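Local structure of FeeM (Uncultured bacterium, 2G0B) at residues A[32-40]-A[164-172]; A[61-69]-A[123-134]. The protein probably catalyses the transfer of a fatty acyl chain from acyl carrier protein onto the amino group of tyrosine, giving long-chain N-acyl tyrosines. All blocks are in the same frame, centred on the assembly; numbering follows the deposited sequence.

How the contacts relate
Following the chain from the N terminus, residues 32-40 come first, leading from helix 15-31 into helix 38-44. Residues 61-69 then lie on strand 59-68, and helix 121-133 brings residues 123-134 back over that strand, closing contact 2 across 53 intervening residues. The turn between strands 157-165 and 170-178 finally meets residues 32-40, so contact 1 closes a loop of 123 intervening residues with contact 2 nested inside it. The two centres lie about 21 Å apart, and their nearest atoms are about 5 Å apart. Both reach the same mixed sheet and the same N-dodecanoyl-L-tyrosine: contact 1 holds the tyrosyl end, contact 2 the acyl chain.

Contact 1. Residues A[32-40]-A[164-172]; sequences QGYAIDESF and HYGTVNAPA. With NLT (N-dodecanoyl-L-tyrosine), chain I.
Tyr-34 and Val-168 run alongside each other in the same direction, with Tyr-34 CB 3.4 Å from Val-168 CG1. They form the tight half of the contact, around the tyrosyl ring of the bound N-dodecanoyl-L-tyrosine. Val-168 sets CG1 anti to its backbone N (chi1 -171°), which places this methyl alongside both, against Tyr-34 CB and 3.5 Å from ligand CE2. Ligand CE2 also lies over one face of the Tyr-34 ring, offset toward the rim, while Gln-32 CB sits over the opposite face. Ala-170 CB approaches the same ring obliquely, and the ligand meets Tyr-165 at the ring edge through CD1. Ala-172 CB touches ligand CE1. One backbone hydrogen bond joins the segments, Ala-35 N to Val-168 O at 2.8 Å.

Farther along, Thr-167 CG2 packs 3.6 Å from Phe-40 CE1 and also touches Asp-37 CB. Asp-37 is the N-cap of helix 38-44; its OD1 accepts from Ser-39 N at 3.0 Å, so the carboxylate is turned to the helix start while its CB meets the threonine methyl. The solvent side is looser. There Ala-35 CB reaches Asn-169 CB only at 4.3 Å, and both residues are exposed. A G1 beta bulge sets Asn-169 and Ala-170 opposite Tyr-165 and shapes the turn between strands 157-165 and 170-178.

The ligand phenol OH donates to Pro-171 O at 2.8 Å, beside the methyl of Ala-170. Apolar side chains thus line the ring, and a backbone carbonyl receives its hydroxyl, a combination consistent with a pocket that recognises the tyrosyl group by its shape and its hydroxyl.

Contact 2. Residues A[61-69]-A[123-134]; sequences YGTISIIND and LFTMVLTYALET. With NLT (N-dodecanoyl-L-tyrosine), chain I.
Ile-64 CG2 nestles between two helix side chains, 3.8 Å from Leu-123 CD2 and equally far from Val-127 CG2, at the apolar centre of a helix-on-sheet packing. The setting is a beta-alpha-beta crossover of an acyltransferase fold related to the acetyltransferases: helix 121-133 connects the adjacent parallel strands 94-102 and 138-143 and packs over the sheet, reaching strand 59-68. The local axes of strand and helix approach to 9.2 Å and run nearly parallel, 17° apart.

The other branch of Ile-64 serves the ligand. CG1 stands anti to the backbone N (chi1 -161°), carrying CD1 to the edge of the Phe-124 ring, in its plane and 3.7 Å from CE2; the same CD1 is 3.9 Å from C5 of the dodecanoyl chain. Phe-124 turns one face to that chain, with ligand C8 offset toward the rim and 3.7 Å from Phe-124 CD2. Leu-128 CD1 lies one helical turn on and touches the terminal methyl, C12; strand and helix thus both help line the pocket for the acyl chain.

Toward the C-terminal end of both elements, Ile-66 meets the Tyr-130 ring obliquely, its CD1 3.8 Å from Tyr-130 CD2, while Leu-139 of strand 138-143 packs against both Ile-66 and Val-127. Beyond this the contact becomes polar. Thr-134 OG1 sits over the centre of one Tyr-130 face and donates to Tyr-130 O, which also accepts from Thr-134 N. On the phenol side, Tyr-130 OH donates to Asn-68 OD1 over 2.9 Å, with a C=O...O angle of 173° that places the hydroxyl almost straight beyond the amide oxygen.

Contact 1. Residues A[32-40]-A[164-172]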
loop_
_atom_site.group_PDB
_atom_site.type_symbol
_atom_site.label_atom_id
_atom_site.label_comp_id
_atom_site.label_asym_id
_atom_site.label_seq_id
_atom_site.Cartn_x
_atom_site.Cartn_y
_atom_site.Cartn_z
ATOM N N GLN A 32 0.924 6.564 15.538
ATOM C CA GLN A 32 0.663 5.161 15.834
ATOM C C GLN A 32 1.875 4.474 16.472
ATOM O O GLN A 32 1.815 3.288 16.828
ATOM C CB GLN A 32 0.216 4.422 14.577
ATOM C CG GLN A 32 -1.279 4.462 14.367
ATOM C CD GLN A 32 -1.692 4.046 12.951
ATOM O OE1 GLN A 32 -2.471 3.096 12.781
ATOM N NE2 GLN A 32 -1.178 4.762 11.931
ATOM N N GLY A 33 2.964 5.227 16.622
ATOM C CA GLY A 33 4.160 4.727 17.277
ATOM C C GLY A 33 5.048 3.851 16.406
ATOM O O GLY A 33 5.831 3.045 16.922
ATOM N N TYR A 34 4.920 3.998 15.089
ATOM C CA TYR A 34 5.797 3.315 14.140
ATOM C C TYR A 34 7.047 4.153 13.923
ATOM O O TYR A 34 6.985 5.385 13.950
ATOM C CB TYR A 34 5.100 3.137 12.801
ATOM C CG TYR A 34 3.794 2.362 12.823
ATOM C CD1 TYR A 34 2.873 2.516 11.789
ATOM C CD2 TYR A 34 3.487 1.458 13.853
ATOM C CE1 TYR A 34 1.680 1.824 11.780
ATOM C CE2 TYR A 34 2.288 0.758 13.848
ATOM C CZ TYR A 34 1.389 0.952 12.800
ATOM O OH TYR A 34 0.195 0.291 12.766
ATOM N N ALA A 35 8.177 3.492 13.687
ATOM C CA ALA A 35 9.428 4.197 13.411
ATOM C C ALA A 35 9.531 4.587 11.929
ATOM O O ALA A 35 9.139 3.829 11.048
ATOM C CB ALA A 35 10.611 3.356 13.824
ATOM N N ILE A 36 10.037 5.787 11.666
ATOM C CA ILE A 36 10.255 6.222 10.291
ATOM C C ILE A 36 11.695 5.969 9.847
ATOM O O ILE A 36 12.652 6.503 10.417
ATOM C CB ILE A 36 9.831 7.699 10.072
ATOM C CG1 ILE A 36 10.162 8.547 11.301
ATOM C CG2 ILE A 36 8.353 7.772 9.807
ATOM C CD1 ILE A 36 10.462 10.051 10.986
ATOM N N ASP A 37 11.823 5.108 8.844
ATOM C CA ASP A 37 13.102 4.685 8.314
ATOM C C ASP A 37 13.322 5.332 6.965
ATOM O O ASP A 37 12.378 5.463 6.163
ATOM C CB ASP A 37 13.099 3.170 8.155
ATOM C CG ASP A 37 14.486 2.588 8.038
ATOM O OD1 ASP A 37 15.230 2.994 7.117
ATOM O OD2 ASP A 37 14.911 1.693 8.807
ATOM N N GLU A 38 14.576 5.695 6.687
ATOM C CA GLU A 38 14.924 6.405 5.450
ATOM C C GLU A 38 14.968 5.495 4.213
ATOM O O GLU A 38 15.060 5.983 3.081
ATOM C CB GLU A 38 16.239 7.165 5.613
ATOM C CG GLU A 38 16.057 8.606 6.086
ATOM C CD GLU A 38 17.385 9.335 6.323
ATOM O OE1 GLU A 38 18.373 8.679 6.749
ATOM O OE2 GLU A 38 17.435 10.571 6.090
ATOM N N SER A 39 14.873 4.181 4.437
ATOM C CA SER A 39 14.870 3.197 3.355
ATOM C C SER A 39 13.626 3.306 2.475
ATOM O O SER A 39 13.694 3.068 1.267
ATOM C CB SER A 39 14.970 1.790 3.922
ATOM O OG SER A 39 13.843 1.495 4.724
ATOM N N PHE A 40 12.492 3.659 3.088
ATOM C CA PHE A 40 11.225 3.760 2.374
ATOM C C PHE A 40 11.237 4.929 1.402
ATOM O O PHE A 40 10.750 4.812 0.283
ATOM C CB PHE A 40 10.067 3.912 3.352
ATOM C CG PHE A 40 9.521 2.610 3.856
ATOM C CD1 PHE A 40 9.555 2.309 5.212
ATOM C CD2 PHE A 40 8.940 1.693 2.981
ATOM C CE1 PHE A 40 9.029 1.113 5.687
ATOM C CE2 PHE A 40 8.424 0.492 3.452
ATOM C CZ PHE A 40 8.468 0.202 4.807
ATOM N N HIS A 164 8.307 -9.531 13.720
ATOM C CA HIS A 164 8.631 -8.168 14.066
ATOM C C HIS A 164 9.300 -7.517 12.869
ATOM O O HIS A 164 10.340 -7.980 12.401
ATOM C CB HIS A 164 9.554 -8.119 15.283
ATOM C CG HIS A 164 10.141 -6.768 15.536
ATOM N ND1 HIS A 164 9.435 -5.755 16.142
ATOM C CD2 HIS A 164 11.355 -6.253 15.239
ATOM C CE1 HIS A 164 10.195 -4.679 16.225
ATOM N NE2 HIS A 164 11.363 -4.953 15.679
ATOM N N TYR A 165 8.686 -6.453 12.367
ATOM C CA TYR A 165 9.230 -5.700 11.248
ATOM C C TYR A 165 10.152 -4.629 11.810
ATOM O O TYR A 165 9.687 -3.608 12.310
ATOM C CB TYR A 165 8.086 -5.077 10.440
ATOM C CG TYR A 165 8.427 -4.630 9.022
ATOM C CD1 TYR A 165 9.689 -4.854 8.465
ATOM C CD2 TYR A 165 7.467 -3.974 8.233
ATOM C CE1 TYR A 165 9.984 -4.446 7.161
ATOM C CE2 TYR A 165 7.755 -3.561 6.938
ATOM C CZ TYR A 165 9.011 -3.793 6.411
ATOM O OH TYR A 165 9.291 -3.384 5.135
ATOM N N GLY A 166 11.462 -4.886 11.745
ATOM C CA GLY A 166 12.473 -4.009 12.328
ATOM C C GLY A 166 12.465 -2.597 11.772
ATOM O O GLY A 166 12.630 -1.628 12.526
ATOM N N THR A 167 12.263 -2.488 10.454
ATOM C CA THR A 167 12.151 -1.208 9.754
ATOM C C THR A 167 11.163 -0.269 10.446
ATOM O O THR A 167 11.459 0.913 10.671
ATOM C CB THR A 167 11.683 -1.448 8.303
ATOM O OG1 THR A 167 12.519 -2.429 7.686
ATOM C CG2 THR A 167 11.908 -0.227 7.454
ATOM N N VAL A 168 10.013 -0.816 10.819
ATOM C CA VAL A 168 8.932 -0.035 11.388
ATOM C C VAL A 168 8.874 -0.120 12.927
ATOM O O VAL A 168 8.217 0.709 13.571
ATOM C CB VAL A 168 7.586 -0.471 10.776
ATOM C CG1 VAL A 168 6.523 0.453 11.169
ATOM C CG2 VAL A 168 7.681 -0.489 9.272
ATOM N N ASN A 169 9.628 -1.069 13.502
ATOM C CA ASN A 169 9.517 -1.442 14.926
ATOM C C ASN A 169 8.066 -1.664 15.353
ATOM O O ASN A 169 7.561 -1.020 16.282
ATOM C CB ASN A 169 10.249 -0.461 15.862
ATOM C CG ASN A 169 10.731 -1.135 17.157
ATOM O OD1 ASN A 169 11.698 -1.903 17.152
ATOM N ND2 ASN A 169 10.042 -0.861 18.261
ATOM N N ALA A 170 7.402 -2.556 14.626
ATOM C CA ALA A 170 6.018 -2.917 14.874
ATOM C C ALA A 170 5.785 -4.329 14.306
ATOM O O ALA A 170 6.555 -4.781 13.450
ATOM C CB ALA A 170 5.102 -1.912 14.221
ATOM N N PRO A 171 4.769 -5.047 14.808
ATOM C CA PRO A 171 4.436 -6.381 14.282
ATOM C C PRO A 171 3.899 -6.305 12.863
ATOM O O PRO A 171 3.326 -5.272 12.485
ATOM C CB PRO A 171 3.326 -6.860 15.219
ATOM C CG PRO A 171 3.417 -5.991 16.405
ATOM C CD PRO A 171 3.891 -4.671 15.934
ATOM N N ALA A 172 4.072 -7.379 12.090
ATOM C CA ALA A 172 3.562 -7.436 10.709
ATOM C C ALA A 172 3.265 -8.863 10.253
ATOM O O ALA A 172 3.973 -9.798 10.636
ATOM C CB ALA A 172 4.554 -6.776 9.746
HETATM N N NLT I . 2.395 -1.159 5.397
HETATM C C1 NLT I . 1.370 -0.606 4.737
HETATM O OL NLT I . 1.264 0.599 4.535
HETATM C C2 NLT I . 0.296 -1.568 4.254
HETATM C C3 NLT I . -0.163 -1.277 2.819
HETATM C C4 NLT I . -1.565 -1.846 2.545
HETATM C C5 NLT I . -2.031 -1.529 1.120
HETATM C C6 NLT I . -3.238 -2.362 0.689
HETATM C C7 NLT I . -3.457 -2.300 -0.824
HETATM C C8 NLT I . -4.876 -2.713 -1.195
HETATM C C9 NLT I . -5.121 -2.730 -2.711
HETATM C C10 NLT I . -5.984 -3.944 -3.053
HETATM C C11 NLT I . -6.208 -4.159 -4.550
HETATM C C12 NLT I . -7.305 -5.203 -4.765
HETATM C CA NLT I . 3.474 -0.409 6.041
HETATM C CB NLT I . 4.440 -1.368 6.731
HETATM C CG NLT I . 4.001 -1.675 8.147
HETATM C CD2 NLT I . 3.864 -0.655 9.079
HETATM C CE2 NLT I . 3.462 -0.943 10.370
HETATM C CZ NLT I . 3.213 -2.251 10.736
HETATM C CE1 NLT I . 3.343 -3.275 9.808
HETATM C CD1 NLT I . 3.739 -2.988 8.512
HETATM O OH NLT I . 2.831 -2.524 11.975
HETATM C C NLT I . 4.284 0.390 5.063
HETATM O O NLT I . 4.495 -0.101 3.934
HETATM O O2 NLT I . 4.722 1.518 5.407
#

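Contact 2. Residues A[61-69]-A[123-134]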
loop_
_atom_site.group_PDB
_atom_site.type_symbol
_atom_site.label_atom_id
_atom_site.label_comp_id
_atom_site.label_asym_id
_atom_site.label_seq_id
_atom_site.Cartn_x
_atom_site.Cartn_y
_atom_site.Cartn_z
ATOM N N TYR A 61 -4.537 14.563 1.525
ATOM C CA TYR A 61 -4.826 13.966 2.816
ATOM C C TYR A 61 -4.462 12.502 2.933
ATOM O O TYR A 61 -4.377 11.974 4.036
ATOM C CB TYR A 61 -6.275 14.229 3.262
ATOM C CG TYR A 61 -7.369 13.468 2.536
ATOM C CD1 TYR A 61 -7.855 12.254 3.035
ATOM C CD2 TYR A 61 -7.990 14.009 1.406
ATOM C CE1 TYR A 61 -8.893 11.576 2.400
ATOM C CE2 TYR A 61 -9.035 13.342 0.761
ATOM C CZ TYR A 61 -9.483 12.128 1.267
ATOM O OH TYR A 61 -10.501 11.452 0.643
ATOM N N GLY A 62 -4.220 11.852 1.806
ATOM C CA GLY A 62 -3.931 10.434 1.818
ATOM C C GLY A 62 -3.021 10.039 0.701
ATOM O O GLY A 62 -3.022 10.659 -0.351
ATOM N N THR A 63 -2.238 8.996 0.922
ATOM C CA THR A 63 -1.262 8.559 -0.065
ATOM C C THR A 63 -1.029 7.061 -0.014
ATOM O O THR A 63 -1.227 6.429 1.020
ATOM C CB THR A 63 0.066 9.326 0.110
ATOM O OG1 THR A 63 1.065 8.739 -0.721
ATOM C CG2 THR A 63 0.632 9.150 1.513
ATOM N N ILE A 64 -0.646 6.497 -1.154
ATOM C CA ILE A 64 -0.258 5.088 -1.252
ATOM C C ILE A 64 0.761 4.930 -2.371
ATOM O O ILE A 64 0.676 5.600 -3.391
ATOM C CB ILE A 64 -1.518 4.152 -1.468
ATOM C CG1 ILE A 64 -1.190 2.702 -1.115
ATOM C CG2 ILE A 64 -2.066 4.251 -2.894
ATOM C CD1 ILE A 64 -2.405 1.860 -0.783
ATOM N N SER A 65 1.759 4.092 -2.155
ATOM C CA SER A 65 2.748 3.829 -3.192
ATOM C C SER A 65 2.839 2.348 -3.543
ATOM O O SER A 65 2.335 1.493 -2.825
ATOM C CB SER A 65 4.124 4.364 -2.791
ATOM O OG SER A 65 4.066 5.723 -2.407
ATOM N N ILE A 66 3.478 2.065 -4.665
ATOM C CA ILE A 66 3.708 0.698 -5.101
ATOM C C ILE A 66 5.137 0.572 -5.642
ATOM O O ILE A 66 5.574 1.403 -6.433
ATOM C CB ILE A 66 2.639 0.272 -6.162
ATOM C CG1 ILE A 66 3.074 -0.987 -6.906
ATOM C CG2 ILE A 66 2.345 1.394 -7.144
ATOM C CD1 ILE A 66 1.917 -1.887 -7.281
ATOM N N ILE A 67 5.875 -0.429 -5.159
ATOM C CA ILE A 67 7.251 -0.654 -5.603
ATOM C C ILE A 67 7.358 -1.935 -6.416
ATOM O O ILE A 67 6.993 -3.005 -5.946
ATOM C CB ILE A 67 8.200 -0.714 -4.401
ATOM C CG1 ILE A 67 7.917 0.447 -3.445
ATOM C CG2 ILE A 67 9.673 -0.716 -4.868
ATOM C CD1 ILE A 67 8.694 0.379 -2.162
ATOM N N ASN A 68 7.862 -1.821 -7.637
ATOM C CA ASN A 68 8.007 -2.977 -8.507
ATOM C C ASN A 68 9.282 -3.751 -8.229
ATOM O O ASN A 68 10.332 -3.159 -7.966
ATOM C CB ASN A 68 7.949 -2.555 -9.969
ATOM C CG ASN A 68 6.555 -2.591 -10.517
ATOM O OD1 ASN A 68 6.031 -1.578 -10.982
ATOM N ND2 ASN A 68 5.926 -3.755 -10.449
ATOM N N ASP A 69 9.182 -5.078 -8.273
ATOM C CA ASP A 69 10.331 -5.945 -8.046
ATOM C C ASP A 69 11.422 -5.706 -9.095
ATOM O O ASP A 69 11.288 -6.098 -10.252
ATOM C CB ASP A 69 9.905 -7.413 -8.040
ATOM C CG ASP A 69 10.886 -8.310 -7.302
ATOM O OD1 ASP A 69 11.900 -7.800 -6.755
ATOM O OD2 ASP A 69 10.724 -9.549 -7.213
ATOM N N LEU A 123 -7.965 5.237 -3.920
ATOM C CA LEU A 123 -6.527 4.961 -3.941
ATOM C C LEU A 123 -6.262 3.494 -4.304
ATOM O O LEU A 123 -5.328 3.195 -5.040
ATOM C CB LEU A 123 -5.886 5.282 -2.592
ATOM C CG LEU A 123 -5.473 6.723 -2.279
ATOM C CD1 LEU A 123 -4.961 6.817 -0.857
ATOM C CD2 LEU A 123 -4.435 7.225 -3.240
ATOM N N PHE A 124 -7.100 2.591 -3.784
ATOM C CA PHE A 124 -6.968 1.157 -4.049
ATOM C C PHE A 124 -7.275 0.815 -5.497
ATOM O O PHE A 124 -6.584 -0.006 -6.100
ATOM C CB PHE A 124 -7.872 0.337 -3.130
ATOM C CG PHE A 124 -7.462 0.352 -1.681
ATOM C CD1 PHE A 124 -8.370 -0.018 -0.694
ATOM C CD2 PHE A 124 -6.177 0.718 -1.298
ATOM C CE1 PHE A 124 -8.010 -0.012 0.646
ATOM C CE2 PHE A 124 -5.811 0.722 0.050
ATOM C CZ PHE A 124 -6.726 0.357 1.016
ATOM N N THR A 125 -8.310 1.445 -6.057
ATOM C CA THR A 125 -8.652 1.244 -7.469
ATOM C C THR A 125 -7.483 1.611 -8.373
ATOM O O THR A 125 -7.207 0.929 -9.372
ATOM C CB THR A 125 -9.880 2.073 -7.890
ATOM O OG1 THR A 125 -10.878 2.044 -6.865
ATOM C CG2 THR A 125 -10.551 1.395 -9.011
ATOM N N MET A 126 -6.798 2.691 -8.012
ATOM C CA MET A 126 -5.630 3.131 -8.738
ATOM C C MET A 126 -4.496 2.106 -8.666
ATOM O O MET A 126 -3.838 1.857 -9.665
ATOM C CB MET A 126 -5.188 4.511 -8.256
ATOM C CG MET A 126 -6.120 5.629 -8.713
ATOM S SD MET A 126 -5.380 7.226 -8.593
ATOM C CE MET A 126 -4.847 7.438 -10.217
ATOM N N VAL A 127 -4.312 1.483 -7.499
ATOM C CA VAL A 127 -3.308 0.422 -7.332
ATOM C C VAL A 127 -3.688 -0.817 -8.151
ATOM O O VAL A 127 -2.849 -1.376 -8.867
ATOM C CB VAL A 127 -3.108 0.020 -5.832
ATOM C CG1 VAL A 127 -2.200 -1.201 -5.706
ATOM C CG2 VAL A 127 -2.546 1.171 -5.034
ATOM N N LEU A 128 -4.958 -1.218 -8.059
ATOM C CA LEU A 128 -5.470 -2.357 -8.812
ATOM C C LEU A 128 -5.356 -2.162 -10.331
ATOM O O LEU A 128 -4.861 -3.055 -11.018
ATOM C CB LEU A 128 -6.915 -2.679 -8.410
ATOM C CG LEU A 128 -7.575 -3.874 -9.112
ATOM C CD1 LEU A 128 -6.970 -5.187 -8.650
ATOM C CD2 LEU A 128 -9.059 -3.871 -8.888
ATOM N N THR A 129 -5.779 -0.995 -10.849
ATOM C CA THR A 129 -5.662 -0.724 -12.300
ATOM C C THR A 129 -4.215 -0.792 -12.751
ATOM O O THR A 129 -3.918 -1.408 -13.763
ATOM C CB THR A 129 -6.320 0.650 -12.751
ATOM O OG1 THR A 129 -6.040 1.678 -11.794
ATOM C CG2 THR A 129 -7.846 0.561 -12.763
ATOM N N TYR A 130 -3.319 -0.191 -11.964
ATOM C CA TYR A 130 -1.879 -0.239 -12.224
ATOM C C TYR A 130 -1.378 -1.682 -12.312
ATOM O O TYR A 130 -0.635 -2.022 -13.215
ATOM C CB TYR A 130 -1.111 0.526 -11.135
ATOM C CG TYR A 130 0.401 0.576 -11.332
ATOM C CD1 TYR A 130 0.978 1.494 -12.205
ATOM C CD2 TYR A 130 1.248 -0.270 -10.610
ATOM C CE1 TYR A 130 2.349 1.560 -12.374
ATOM C CE2 TYR A 130 2.626 -0.223 -10.779
ATOM C CZ TYR A 130 3.175 0.699 -11.665
ATOM O OH TYR A 130 4.550 0.759 -11.844
ATOM N N ALA A 131 -1.833 -2.522 -11.382
ATOM C CA ALA A 131 -1.439 -3.925 -11.330
ATOM C C ALA A 131 -1.978 -4.746 -12.502
ATOM O O ALA A 131 -1.375 -5.765 -12.898
ATOM C CB ALA A 131 -1.874 -4.530 -10.030
ATOM N N LEU A 132 -3.109 -4.310 -13.050
ATOM C CA LEU A 132 -3.712 -4.974 -14.193
ATOM C C LEU A 132 -3.125 -4.484 -15.508
ATOM O O LEU A 132 -3.241 -5.153 -16.531
ATOM C CB LEU A 132 -5.221 -4.781 -14.187
ATOM C CG LEU A 132 -6.020 -5.656 -13.226
ATOM C CD1 LEU A 132 -7.367 -5.015 -12.935
ATOM C CD2 LEU A 132 -6.200 -7.060 -13.773
ATOM N N GLU A 133 -2.496 -3.312 -15.478
ATOM C CA GLU A 133 -1.866 -2.743 -16.667
ATOM C C GLU A 133 -0.386 -3.134 -16.766
ATOM O O GLU A 133 0.098 -3.471 -17.844
ATOM C CB GLU A 133 -2.037 -1.226 -16.695
ATOM C CG GLU A 133 -3.483 -0.781 -16.917
ATOM C CD GLU A 133 -3.601 0.612 -17.536
ATOM O OE1 GLU A 133 -2.567 1.165 -17.999
ATOM O OE2 GLU A 133 -4.738 1.155 -17.570
ATOM N N THR A 134 0.306 -3.129 -15.624
ATOM C CA THR A 134 1.710 -3.562 -15.521
ATOM C C THR A 134 1.855 -5.095 -15.686
ATOM O O THR A 134 2.969 -5.611 -15.808
ATOM C CB THR A 134 2.311 -3.105 -14.141
ATOM O OG1 THR A 134 1.946 -1.750 -13.888
ATOM C CG2 THR A 134 3.824 -3.022 -14.178
HETATM N N NLT I . 2.395 -1.159 5.397
HETATM C C1 NLT I . 1.370 -0.606 4.737
HETATM O OL NLT I . 1.264 0.599 4.535
HETATM C C2 NLT I . 0.296 -1.568 4.254
HETATM C C3 NLT I . -0.163 -1.277 2.819
HETATM C C4 NLT I . -1.565 -1.846 2.545
HETATM C C5 NLT I . -2.031 -1.529 1.120
HETATM C C6 NLT I . -3.238 -2.362 0.689
HETATM C C7 NLT I . -3.457 -2.300 -0.824
HETATM C C8 NLT I . -4.876 -2.713 -1.195
HETATM C C9 NLT I . -5.121 -2.730 -2.711
HETATM C C10 NLT I . -5.984 -3.944 -3.053
HETATM C C11 NLT I . -6.208 -4.159 -4.550
HETATM C C12 NLT I . -7.305 -5.203 -4.765
HETATM C CA NLT I . 3.474 -0.409 6.041
HETATM C CB NLT I . 4.440 -1.368 6.731
HETATM C CG NLT I . 4.001 -1.675 8.147
HETATM C CD2 NLT I . 3.864 -0.655 9.079
HETATM C CE2 NLT I . 3.462 -0.943 10.370
HETATM C CZ NLT I . 3.213 -2.251 10.736
HETATM C CE1 NLT I . 3.343 -3.275 9.808
HETATM C CD1 NLT I . 3.739 -2.988 8.512
HETATM O OH NLT I . 2.831 -2.524 11.975
HETATM C C NLT I . 4.284 0.390 5.063
HETATM O O NLT I . 4.495 -0.101 3.934
HETATM O O2 NLT I . 4.722 1.518 5.407
#